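Local coordinates for protein probable enoyl-CoA hydratase/isomerase (Pseudomonas aeruginosa PAO1, PDB 5WYD) that probably acts as a crotonase-family enoyl-CoA hydratase/isomerase, implicated in making a diffusible signal factor, at residues Pro35-Trp40 against Phe74-Asp79; Val65-Gly70 against Ala115-Ala120; Tyr119-Gly124 against Ala143-Ala148; Asp132-Glu137 against Leu190-Val195. The protein carries 1 engineered substitution. All blocks are in the same frame, centred on the assembly; numbering follows the deposited sequence.

Contact 1: residues Pro35-Trp40 against Phe74-Asp79; sequences PPANTW and FSAGAD
Thr39 presents its two branches to different parts of 74-79. With OG1 anti to the backbone N (chi1 171°), the hydroxyl comes down beside its own carbonyl carbon toward Gly77 O, while CG2 lies 3.9 Å from Asp79 OD2. The Thr39 and Asp79 side chains cross obliquely. Trp40 N is aimed at Gly77 O as well, but both donors are modelled implausibly close to it, Thr39 OG1 at 2.3 Å and Trp40 N at 2.4 Å, so the bond geometry is doubtful. Trp40 CG stands beside its own backbone N, and the indole approaches Ser75 obliquely: NE1 is 3.2 Å from Ser75 OG at an angle too poor for a bond. Ser75 OG instead gives a weak, 3.4 Å bond to Asn38 O. In the crotonase fold the pair joins the loop after strand 27-32 to the loop after strand 63-68, next to the ligand pocket; the side chain of Ala37 lies about 7 Å from the bound pentanedial. In crotonases the second loop supplies one oxyanion-hole amide, probably that of Ala78 here. Ala37 CB meets Ala76 CB at 3.5 Å, methyl against methyl. Backbones bridge once, at Trp40 and Ala78, where Asp79 N makes a weak bond to Trp40 O. Asn38 turns its amide to the main chain of His34 and Phe73, and the indole packs on Leu45 and Leu48 of helix 42-57.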
loop_
_atom_site.group_PDB
_atom_site.type_symbol
_atom_site.label_atom_id
_atom_site.label_comp_id
_atom_site.label_asym_id
_atom_site.label_seq_id
_atom_site.Cartn_x
_atom_site.Cartn_y
_atom_site.Cartn_z
ATOM N N PRO A 35 -20.932 7.705 -36.192
ATOM C CA PRO A 35 -21.287 9.100 -36.465
ATOM C C PRO A 35 -22.293 9.670 -35.455
ATOM O O PRO A 35 -22.970 8.916 -34.772
ATOM C CB PRO A 35 -21.854 9.036 -37.874
ATOM C CG PRO A 35 -21.193 7.829 -38.493
ATOM C CD PRO A 35 -21.041 6.841 -37.380
ATOM N N PRO A 36 -22.351 11.005 -35.316
ATOM C CA PRO A 36 -21.519 11.935 -36.079
ATOM C C PRO A 36 -20.359 12.493 -35.260
ATOM O O PRO A 36 -19.477 13.156 -35.811
ATOM C CB PRO A 36 -22.507 13.052 -36.440
ATOM C CG PRO A 36 -23.415 13.111 -35.231
ATOM C CD PRO A 36 -23.443 11.711 -34.620
ATOM N N ALA A 37 -20.373 12.215 -33.957
ATOM C CA ALA A 37 -19.371 12.682 -33.012
ATOM C C ALA A 37 -18.367 11.610 -32.600
ATOM O O ALA A 37 -17.548 11.855 -31.716
ATOM C CB ALA A 37 -20.062 13.263 -31.784
ATOM N N ASN A 38 -18.420 10.425 -33.200
ATOM C CA ASN A 38 -17.530 9.313 -32.853
ATOM C C ASN A 38 -17.682 8.931 -31.385
ATOM O O ASN A 38 -16.719 8.536 -30.727
ATOM C CB ASN A 38 -16.083 9.641 -33.231
ATOM C CG ASN A 38 -15.887 9.653 -34.727
ATOM O OD1 ASN A 38 -16.606 8.978 -35.462
ATOM N ND2 ASN A 38 -14.966 10.474 -35.194
ATOM N N THR A 39 -18.906 9.061 -30.870
ATOM C CA THR A 39 -19.198 8.692 -29.493
ATOM C C THR A 39 -19.142 7.176 -29.333
ATOM O O THR A 39 -19.482 6.418 -30.246
ATOM C CB THR A 39 -20.562 9.240 -29.049
ATOM O OG1 THR A 39 -20.919 8.697 -27.774
ATOM C CG2 THR A 39 -21.633 8.860 -30.039
ATOM N N TRP A 40 -18.670 6.742 -28.165
ATOM C CA TRP A 40 -18.550 5.320 -27.856
ATOM C C TRP A 40 -19.887 4.620 -27.738
ATOM O O TRP A 40 -20.878 5.196 -27.278
ATOM C CB TRP A 40 -17.787 5.093 -26.559
ATOM C CG TRP A 40 -16.378 5.291 -26.732
ATOM C CD1 TRP A 40 -15.659 6.360 -26.347
ATOM C CD2 TRP A 40 -15.481 4.407 -27.409
ATOM N NE1 TRP A 40 -14.349 6.194 -26.716
ATOM C CE2 TRP A 40 -14.219 4.998 -27.375
ATOM C CE3 TRP A 40 -15.630 3.171 -28.044
ATOM C CZ2 TRP A 40 -13.101 4.395 -27.946
ATOM C CZ3 TRP A 40 -14.518 2.578 -28.611
ATOM C CH2 TRP A 40 -13.274 3.190 -28.560
ATOM N N PHE A 74 -12.323 13.787 -32.151
ATOM C CA PHE A 74 -11.534 12.608 -31.832
ATOM C C PHE A 74 -12.428 11.557 -31.199
ATOM O O PHE A 74 -12.562 10.438 -31.717
ATOM C CB PHE A 74 -10.394 12.984 -30.884
ATOM C CG PHE A 74 -9.726 11.797 -30.252
ATOM C CD1 PHE A 74 -8.668 11.168 -30.892
ATOM C CD2 PHE A 74 -10.158 11.285 -29.036
ATOM C CE1 PHE A 74 -8.053 10.062 -30.339
ATOM C CE2 PHE A 74 -9.543 10.165 -28.485
ATOM C CZ PHE A 74 -8.493 9.557 -29.142
ATOM N N SER A 75 -13.086 11.922 -30.102
ATOM C CA SER A 75 -14.059 11.032 -29.497
ATOM C C SER A 75 -14.960 11.841 -28.585
ATOM O O SER A 75 -14.479 12.620 -27.756
ATOM C CB SER A 75 -13.385 9.904 -28.723
ATOM O OG SER A 75 -14.368 8.987 -28.256
ATOM N N ALA A 76 -16.259 11.598 -28.707
ATOM C CA ALA A 76 -17.254 12.297 -27.921
ATOM C C ALA A 76 -17.594 11.590 -26.628
ATOM O O ALA A 76 -18.379 12.125 -25.834
ATOM C CB ALA A 76 -18.548 12.463 -28.724
ATOM N N GLY A 77 -17.032 10.416 -26.380
ATOM C CA GLY A 77 -17.434 9.760 -25.164
ATOM C C GLY A 77 -18.666 8.903 -25.349
ATOM O O GLY A 77 -19.001 8.461 -26.458
ATOM N N ALA A 78 -19.298 8.606 -24.222
ATOM C CA ALA A 78 -20.482 7.772 -24.188
ATOM C C ALA A 78 -21.727 8.449 -24.739
ATOM O O ALA A 78 -22.079 9.567 -24.347
ATOM C CB ALA A 78 -20.726 7.358 -22.757
ATOM N N ASP A 79 -22.448 7.709 -25.572
ATOM C CA ASP A 79 -23.672 8.199 -26.175
ATOM C C ASP A 79 -24.784 8.240 -25.131
ATOM O O ASP A 79 -24.815 7.437 -24.200
ATOM C CB ASP A 79 -24.066 7.306 -27.347
ATOM C CG ASP A 79 -25.208 7.863 -28.137
ATOM O OD1 ASP A 79 -26.023 8.620 -27.582
ATOM O OD2 ASP A 79 -25.254 7.589 -29.350
#

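Contact 2: residues Val65-Gly70 against Ala115-Ala120; sequences VVTGQG and AINGYA
Asn117 reaches across to Gly68 with its amide, and no other residue of the contact has as much surface buried. Its CG stands between the backbone N and the carbonyl carbon (chi1 58°), which raises the amide from the end of its strand toward the neighbouring one. There the amide faces both the N and the O of Gly68: OD1 takes a weak bond from Gly68 N at 3.1 Å, and the ND2 bond to Gly68 O is modelled too short (2.4 Å) for its length to be trusted. Ala115, second in buried area, is held at both ends of its backbone. Its N bonds to Val66 O at 2.9 Å with a nearly straight N-H (162°), and its O receives Thr67 OG1 at 3.0 Å, the hydroxyl being tilted 32° from the carbonyl plane. Gly68 N is 4.2 Å from Ala115 O, too far for a ladder bond, so the pairing passes here from main chain to side chains: first the threonine hydroxyl, then the asparagine amide. The Thr67 and Asn117 side chains cross at about a right angle, OG1 coming 3.3 Å from Asn117 CG without bonding to the amide. Ala115 CB touches Val65 CG1 at 4.2 Å, and both side chains rest on Ala204 of helix 200-211. Strands 63-68 and 111-116, parallel neighbours linked through helix 88-106, form a beta-alpha-beta crossover in the central sheet of the crotonase fold, and the contact lies at their C-terminal ends.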
loop_
_atom_site.group_PDB
_atom_site.type_symbol
_atom_site.label_atom_id
_atom_site.label_comp_id
_atom_site.label_asym_id
_atom_site.label_seq_id
_atom_site.Cartn_x
_atom_site.Cartn_y
_atom_site.Cartn_z
ATOM N N VAL A 65 -2.091 2.937 -32.689
ATOM C CA VAL A 65 -2.552 4.310 -32.854
ATOM C C VAL A 65 -4.073 4.295 -32.894
ATOM O O VAL A 65 -4.671 3.363 -33.446
ATOM C CB VAL A 65 -1.961 4.971 -34.119
ATOM C CG1 VAL A 65 -2.518 6.385 -34.327
ATOM C CG2 VAL A 65 -0.429 4.999 -34.031
ATOM N N VAL A 66 -4.690 5.242 -32.190
ATOM C CA VAL A 66 -6.138 5.447 -32.214
ATOM C C VAL A 66 -6.439 6.909 -32.522
ATOM O O VAL A 66 -5.911 7.810 -31.861
ATOM C CB VAL A 66 -6.810 5.025 -30.898
ATOM C CG1 VAL A 66 -6.628 3.557 -30.694
ATOM C CG2 VAL A 66 -6.200 5.779 -29.741
ATOM N N THR A 67 -7.328 7.145 -33.486
ATOM C CA THR A 67 -7.708 8.497 -33.875
ATOM C C THR A 67 -9.209 8.526 -34.128
ATOM O O THR A 67 -9.831 7.487 -34.371
ATOM C CB THR A 67 -6.937 8.975 -35.129
ATOM O OG1 THR A 67 -7.111 10.386 -35.315
ATOM C CG2 THR A 67 -7.461 8.277 -36.361
ATOM N N GLY A 68 -9.789 9.718 -34.042
ATOM C CA GLY A 68 -11.212 9.855 -34.271
ATOM C C GLY A 68 -11.536 10.139 -35.728
ATOM O O GLY A 68 -10.936 11.005 -36.370
ATOM N N GLN A 69 -12.508 9.395 -36.246
ATOM C CA GLN A 69 -12.948 9.591 -37.617
ATOM C C GLN A 69 -13.362 11.045 -37.840
ATOM O O GLN A 69 -14.022 11.663 -36.993
ATOM C CB GLN A 69 -14.086 8.631 -37.929
ATOM C CG GLN A 69 -14.596 8.703 -39.321
ATOM C CD GLN A 69 -15.861 9.518 -39.401
ATOM O OE1 GLN A 69 -16.566 9.707 -38.405
ATOM N NE2 GLN A 69 -16.155 10.020 -40.586
ATOM N N GLY A 70 -12.924 11.604 -38.965
ATOM C CA GLY A 70 -13.255 12.963 -39.292
ATOM C C GLY A 70 -12.377 13.937 -38.535
ATOM O O GLY A 70 -11.767 13.614 -37.510
ATOM N N ALA A 115 -3.940 9.813 -31.136
ATOM C CA ALA A 115 -3.872 10.928 -32.068
ATOM C C ALA A 115 -5.195 11.678 -32.025
ATOM O O ALA A 115 -6.185 11.228 -32.604
ATOM C CB ALA A 115 -3.577 10.411 -33.473
ATOM N N ILE A 116 -5.168 12.876 -31.468
ATOM C CA ILE A 116 -6.361 13.673 -31.237
ATOM C C ILE A 116 -6.561 14.600 -32.429
ATOM O O ILE A 116 -5.943 15.659 -32.534
ATOM C CB ILE A 116 -6.254 14.455 -29.930
ATOM C CG1 ILE A 116 -5.947 13.492 -28.780
ATOM C CG2 ILE A 116 -7.538 15.250 -29.706
ATOM C CD1 ILE A 116 -5.781 14.147 -27.445
ATOM N N ASN A 117 -7.451 14.218 -33.326
ATOM C CA ASN A 117 -7.742 15.059 -34.466
ATOM C C ASN A 117 -8.994 15.893 -34.265
ATOM O O ASN A 117 -9.245 16.788 -35.064
ATOM C CB ASN A 117 -7.827 14.212 -35.747
ATOM C CG ASN A 117 -8.867 13.115 -35.670
ATOM O OD1 ASN A 117 -9.364 12.785 -34.598
ATOM N ND2 ASN A 117 -9.230 12.569 -36.830
ATOM N N GLY A 118 -9.759 15.653 -33.207
ATOM C CA GLY A 118 -11.004 16.368 -32.994
ATOM C C GLY A 118 -11.328 16.582 -31.526
ATOM O O GLY A 118 -10.472 16.405 -30.657
ATOM N N TYR A 119 -12.577 17.012 -31.251
ATOM C CA TYR A 119 -12.995 17.173 -29.855
ATOM C C TYR A 119 -12.874 15.849 -29.145
ATOM O O TYR A 119 -13.397 14.837 -29.621
ATOM C CB TYR A 119 -14.446 17.630 -29.703
ATOM C CG TYR A 119 -14.685 19.022 -30.084
ATOM C CD1 TYR A 119 -14.654 19.376 -31.393
ATOM C CD2 TYR A 119 -14.947 19.991 -29.141
ATOM C CE1 TYR A 119 -14.860 20.633 -31.769
ATOM C CE2 TYR A 119 -15.165 21.285 -29.526
ATOM C CZ TYR A 119 -15.122 21.585 -30.865
ATOM O OH TYR A 119 -15.319 22.868 -31.297
ATOM N N ALA A 120 -12.205 15.870 -28.005
ATOM C CA ALA A 120 -12.098 14.715 -27.128
ATOM C C ALA A 120 -12.692 15.128 -25.795
ATOM O O ALA A 120 -12.062 15.845 -25.013
ATOM C CB ALA A 120 -10.656 14.266 -26.972
#

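Contact 3: residues Tyr119-Gly124 against Ala143-Ala148; sequences YAMGGG and ALPEAA
Ala143 O is met by two groups of 119-124. Gly122 N donates to it at 3.1 Å, with an N-H...O angle of 155° and the donor in the carbonyl plane, and Met121 CA adds a CH...O approach at 3.2 Å. One residue back the pairing is slacker, since the bond from Ala143 N to Ala120 O is weak at 3.4 Å. Met121 carries most of the side-chain contact. Its chain is bent at chi3 (65°), bringing the methyl CE round to Ala143 CB at 4.0 Å and to Pro145 CG, 4.1 Å away. On the glycine, by contrast, the partners gather about the backbone. Pro145 CD packs 3.5 Å from Gly122 N, Leu144 CD2 touches Gly122 O, and the bent chain of Glu146 brings OE2 to 3.5 Å from Gly122 CA. Gly122 has a positive phi (58°), a backbone shape glycine adopts easily. It is the N-cap of helix 123-130, and Gly124 N bonds to Met121 O across the turn that leads into the helix. The Met121 side chain lies about 5 Å from the bound pentanedial. The loosely bonded parallel pair 119-121 and 142-143 leads into a glycine-rich helix start, where, as in other crotonases, the amide of Gly123 probably contributes to the oxyanion hole.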
loop_
_atom_site.group_PDB
_atom_site.type_symbol
_atom_site.label_atom_id
_atom_site.label_comp_id
_atom_site.label_asym_id
_atom_site.label_seq_id
_atom_site.Cartn_x
_atom_site.Cartn_y
_atom_site.Cartn_z
ATOM N N TYR A 119 -12.577 17.012 -31.251
ATOM C CA TYR A 119 -12.995 17.173 -29.855
ATOM C C TYR A 119 -12.874 15.849 -29.145
ATOM O O TYR A 119 -13.397 14.837 -29.621
ATOM C CB TYR A 119 -14.446 17.630 -29.703
ATOM C CG TYR A 119 -14.685 19.022 -30.084
ATOM C CD1 TYR A 119 -14.654 19.376 -31.393
ATOM C CD2 TYR A 119 -14.947 19.991 -29.141
ATOM C CE1 TYR A 119 -14.860 20.633 -31.769
ATOM C CE2 TYR A 119 -15.165 21.285 -29.526
ATOM C CZ TYR A 119 -15.122 21.585 -30.865
ATOM O OH TYR A 119 -15.319 22.868 -31.297
ATOM N N ALA A 120 -12.205 15.870 -28.005
ATOM C CA ALA A 120 -12.098 14.715 -27.128
ATOM C C ALA A 120 -12.692 15.128 -25.795
ATOM O O ALA A 120 -12.062 15.845 -25.013
ATOM C CB ALA A 120 -10.656 14.266 -26.972
ATOM N N MET A 121 -13.868 14.612 -25.492
ATOM C CA MET A 121 -14.494 14.978 -24.239
ATOM C C MET A 121 -15.132 13.738 -23.642
ATOM O O MET A 121 -15.419 12.764 -24.341
ATOM C CB MET A 121 -15.485 16.134 -24.433
ATOM C CG MET A 121 -14.839 17.385 -25.076
ATOM S SD MET A 121 -16.003 18.728 -25.317
ATOM C CE MET A 121 -16.387 19.115 -23.616
ATOM N N GLY A 122 -15.277 13.772 -22.325
ATOM C CA GLY A 122 -15.848 12.666 -21.574
ATOM C C GLY A 122 -15.083 11.374 -21.784
ATOM O O GLY A 122 -13.858 11.308 -21.595
ATOM N N GLY A 123 -15.808 10.343 -22.235
ATOM C CA GLY A 123 -15.184 9.052 -22.450
ATOM C C GLY A 123 -14.042 9.160 -23.427
ATOM O O GLY A 123 -13.017 8.497 -23.272
ATOM N N GLY A 124 -14.188 10.032 -24.423
ATOM C CA GLY A 124 -13.133 10.196 -25.407
ATOM C C GLY A 124 -11.838 10.621 -24.760
ATOM O O GLY A 124 -10.769 10.086 -25.063
ATOM N N ALA A 143 -12.045 18.055 -22.381
ATOM C CA ALA A 143 -12.569 18.327 -21.063
ATOM C C ALA A 143 -13.429 17.162 -20.636
ATOM O O ALA A 143 -13.703 16.238 -21.411
ATOM C CB ALA A 143 -13.380 19.612 -21.019
ATOM N N LEU A 144 -13.714 17.149 -19.346
ATOM C CA LEU A 144 -14.686 16.210 -18.819
ATOM C C LEU A 144 -15.949 16.967 -18.438
ATOM O O LEU A 144 -15.962 17.674 -17.416
ATOM C CB LEU A 144 -14.116 15.457 -17.620
ATOM C CG LEU A 144 -12.883 14.610 -17.957
ATOM C CD1 LEU A 144 -12.375 13.886 -16.731
ATOM C CD2 LEU A 144 -13.149 13.616 -19.093
ATOM N N PRO A 145 -17.040 16.796 -19.177
ATOM C CA PRO A 145 -18.282 17.533 -18.908
ATOM C C PRO A 145 -19.310 16.693 -18.168
ATOM O O PRO A 145 -20.451 17.142 -18.018
ATOM C CB PRO A 145 -18.798 17.812 -20.324
ATOM C CG PRO A 145 -18.359 16.561 -21.084
ATOM C CD PRO A 145 -17.032 16.164 -20.504
ATOM N N GLU A 146 -18.922 15.507 -17.717
ATOM C CA GLU A 146 -19.868 14.636 -17.064
ATOM C C GLU A 146 -20.380 15.273 -15.793
ATOM O O GLU A 146 -21.549 15.116 -15.450
ATOM C CB GLU A 146 -19.194 13.297 -16.824
ATOM C CG GLU A 146 -17.725 13.399 -16.691
ATOM C CD GLU A 146 -17.004 12.783 -17.862
ATOM O OE1 GLU A 146 -15.810 13.056 -17.979
ATOM O OE2 GLU A 146 -17.614 12.055 -18.671
ATOM N N ALA A 147 -19.527 16.000 -15.079
ATOM C CA ALA A 147 -19.986 16.621 -13.840
ATOM C C ALA A 147 -21.137 17.583 -14.094
ATOM O O ALA A 147 -22.022 17.731 -13.246
ATOM C CB ALA A 147 -18.835 17.335 -13.137
ATOM N N ALA A 148 -21.129 18.271 -15.239
ATOM C CA ALA A 148 -22.215 19.200 -15.538
ATOM C C ALA A 148 -23.555 18.474 -15.611
ATOM O O ALA A 148 -24.600 19.050 -15.285
ATOM C CB ALA A 148 -21.930 19.968 -16.829
#

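Contact 4: residues Asp132-Glu137 against Leu190-Val195; sequences DIRIAE and LVEQVV
Arg134 and Glu192 satisfy each other through main chain and side chain together. The carboxylate, bent back at chi2, takes Arg134 N on OE1 at 2.7 Å, a nearly straight bond (163°), and takes Arg134 NH2 on OE2 at 3.1 Å as a salt bridge. Guanidinium and carboxylate planes stand 88° apart, with OE1 over one guanidinium face and NH2 reaching OE2 from above the carboxylate plane, so this is not the flat, two-pronged pairing. At the guanidinium edge Arg134 NE donates to Leu190 O at 2.9 Å, and NH1 goes weakly to Cys131 O. Arg134 O is shared by two weak donors, Glu192 N at 3.3 Å and Gln193 N at 3.5 Å. Beyond this the strands pair in parallel: Ala136 N bonds to Gln193 O at 3.1 Å, and Ala136 O receives Val195 N at 2.6 Å. The carboxylate of Asp132 turns from the contact to Lys171 of the third subunit, whose Trp169 also packs on Glu192. Ile135 CG2 meets Val195 CB at 4.3 Å on one face of the sheet, the face covered by helix 200-211; on the face of Ala136 and Val194, Val194 rests on helix 182-188, as does Val191 of the preceding loop. Strand 193-195 is the last of the six-stranded sheet within this chain, and strand 133-137, crossing it at -30°, has strand 111-116 as its other neighbour.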
loop_
_atom_site.group_PDB
_atom_site.type_symbol
_atom_site.label_atom_id
_atom_site.label_comp_id
_atom_site.label_asym_id
_atom_site.label_seq_id
_atom_site.Cartn_x
_atom_site.Cartn_y
_atom_site.Cartn_z
ATOM N N ASP A 132 -0.795 5.342 -24.056
ATOM C CA ASP A 132 0.472 5.760 -23.460
ATOM C C ASP A 132 0.846 7.194 -23.822
ATOM O O ASP A 132 1.271 7.964 -22.956
ATOM C CB ASP A 132 1.606 4.839 -23.890
ATOM C CG ASP A 132 1.349 3.422 -23.538
ATOM O OD1 ASP A 132 0.771 3.152 -22.458
ATOM O OD2 ASP A 132 1.772 2.569 -24.322
ATOM N N ILE A 133 0.724 7.575 -25.086
ATOM C CA ILE A 133 1.213 8.874 -25.529
ATOM C C ILE A 133 0.092 9.581 -26.263
ATOM O O ILE A 133 -0.697 8.966 -26.985
ATOM C CB ILE A 133 2.438 8.711 -26.452
ATOM C CG1 ILE A 133 3.422 7.746 -25.824
ATOM C CG2 ILE A 133 3.139 10.052 -26.664
ATOM C CD1 ILE A 133 4.586 7.392 -26.702
ATOM N N ARG A 134 0.043 10.886 -26.115
ATOM C CA ARG A 134 -0.996 11.665 -26.758
ATOM C C ARG A 134 -0.406 12.736 -27.662
ATOM O O ARG A 134 0.449 13.519 -27.236
ATOM C CB ARG A 134 -1.915 12.273 -25.710
ATOM C CG ARG A 134 -2.742 11.230 -25.017
ATOM C CD ARG A 134 -3.055 11.644 -23.609
ATOM N NE ARG A 134 -1.846 11.717 -22.824
ATOM C CZ ARG A 134 -1.252 10.653 -22.315
ATOM N NH1 ARG A 134 -1.769 9.453 -22.514
ATOM N NH2 ARG A 134 -0.147 10.785 -21.605
ATOM N N ILE A 135 -0.882 12.767 -28.903
ATOM C CA ILE A 135 -0.501 13.759 -29.900
ATOM C C ILE A 135 -1.769 14.491 -30.318
ATOM O O ILE A 135 -2.708 13.860 -30.817
ATOM C CB ILE A 135 0.155 13.094 -31.124
ATOM C CG1 ILE A 135 1.338 12.231 -30.713
ATOM C CG2 ILE A 135 0.588 14.132 -32.153
ATOM C CD1 ILE A 135 2.003 11.601 -31.899
ATOM N N ALA A 136 -1.775 15.821 -30.200
ATOM C CA ALA A 136 -2.989 16.558 -30.524
ATOM C C ALA A 136 -2.743 17.712 -31.490
ATOM O O ALA A 136 -1.684 18.353 -31.488
ATOM C CB ALA A 136 -3.661 17.107 -29.259
ATOM N N GLU A 137 -3.756 17.924 -32.340
ATOM C CA GLU A 137 -3.899 19.037 -33.257
ATOM C C GLU A 137 -4.240 20.285 -32.455
ATOM O O GLU A 137 -4.923 20.211 -31.433
ATOM C CB GLU A 137 -4.999 18.731 -34.263
ATOM C CG GLU A 137 -4.715 17.544 -35.167
ATOM C CD GLU A 137 -5.859 17.265 -36.120
ATOM O OE1 GLU A 137 -5.737 16.344 -36.955
ATOM O OE2 GLU A 137 -6.888 17.960 -36.025
ATOM N N LEU A 190 -0.777 17.257 -20.077
ATOM C CA LEU A 190 -1.814 16.354 -20.557
ATOM C C LEU A 190 -1.448 15.741 -21.901
ATOM O O LEU A 190 -1.718 14.566 -22.141
ATOM C CB LEU A 190 -3.138 17.090 -20.659
ATOM C CG LEU A 190 -4.247 16.316 -21.339
ATOM C CD1 LEU A 190 -4.472 14.967 -20.687
ATOM C CD2 LEU A 190 -5.506 17.167 -21.248
ATOM N N VAL A 191 -0.856 16.525 -22.796
ATOM C CA VAL A 191 -0.442 16.044 -24.104
ATOM C C VAL A 191 1.070 16.209 -24.215
ATOM O O VAL A 191 1.631 17.206 -23.740
ATOM C CB VAL A 191 -1.184 16.764 -25.242
ATOM C CG1 VAL A 191 -2.660 16.424 -25.180
ATOM C CG2 VAL A 191 -0.977 18.265 -25.189
ATOM N N GLU A 192 1.731 15.154 -24.695
ATOM C CA GLU A 192 3.172 15.198 -24.921
ATOM C C GLU A 192 3.560 16.099 -26.089
ATOM O O GLU A 192 4.657 16.658 -26.092
ATOM C CB GLU A 192 3.740 13.795 -25.107
ATOM C CG GLU A 192 3.680 12.989 -23.835
ATOM C CD GLU A 192 2.275 12.712 -23.404
ATOM O OE1 GLU A 192 1.523 12.234 -24.283
ATOM O OE2 GLU A 192 1.913 13.040 -22.243
ATOM N N GLN A 193 2.762 16.130 -27.154
ATOM C CA GLN A 193 3.088 16.956 -28.321
ATOM C C GLN A 193 1.848 17.616 -28.925
ATOM O O GLN A 193 0.738 17.090 -28.837
ATOM C CB GLN A 193 3.813 16.127 -29.400
ATOM C CG GLN A 193 3.958 16.838 -30.732
ATOM C CD GLN A 193 4.597 15.980 -31.776
ATOM O OE1 GLN A 193 5.015 14.856 -31.492
ATOM N NE2 GLN A 193 4.643 16.480 -33.017
ATOM N N VAL A 194 2.066 18.766 -29.584
ATOM C CA VAL A 194 1.032 19.515 -30.298
ATOM C C VAL A 194 1.416 19.498 -31.767
ATOM O O VAL A 194 2.600 19.582 -32.113
ATOM C CB VAL A 194 0.861 20.977 -29.825
ATOM C CG1 VAL A 194 -0.078 21.744 -30.769
ATOM C CG2 VAL A 194 0.355 21.021 -28.423
ATOM N N VAL A 195 0.426 19.315 -32.628
ATOM C CA VAL A 195 0.694 19.239 -34.049
ATOM C C VAL A 195 -0.257 20.146 -34.827
ATOM O O VAL A 195 -1.319 20.552 -34.347
ATOM C CB VAL A 195 0.608 17.779 -34.509
ATOM C CG1 VAL A 195 -0.832 17.407 -34.762
ATOM C CG2 VAL A 195 1.510 17.536 -35.706
#

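How the contacts relate
All four contacts are largely buried, but they fall into two groups. Contacts 2 and 4 belong to the central sheet: Ile116 and Glu137 join their neighbouring strands, 111-116 and 133-137, through probable backbone bonds. Contact 2 adds neutral amide and hydroxyl bonds where its strands end, whereas contact 4 adds a charged pair and lies beside the third subunit. Contacts 1 and 3 are loop-rich and near the bound pentanedial; contact 1 mixes hydroxyl and main-chain bonds, while contact 3 has main-chain bonds across its segments. Ser75 ties contact 1 to the 119-121 strand on which contacts 2 and 3 overlap, while contact 4 lies about 7 Å, nearest atoms, from contacts 1 and 3.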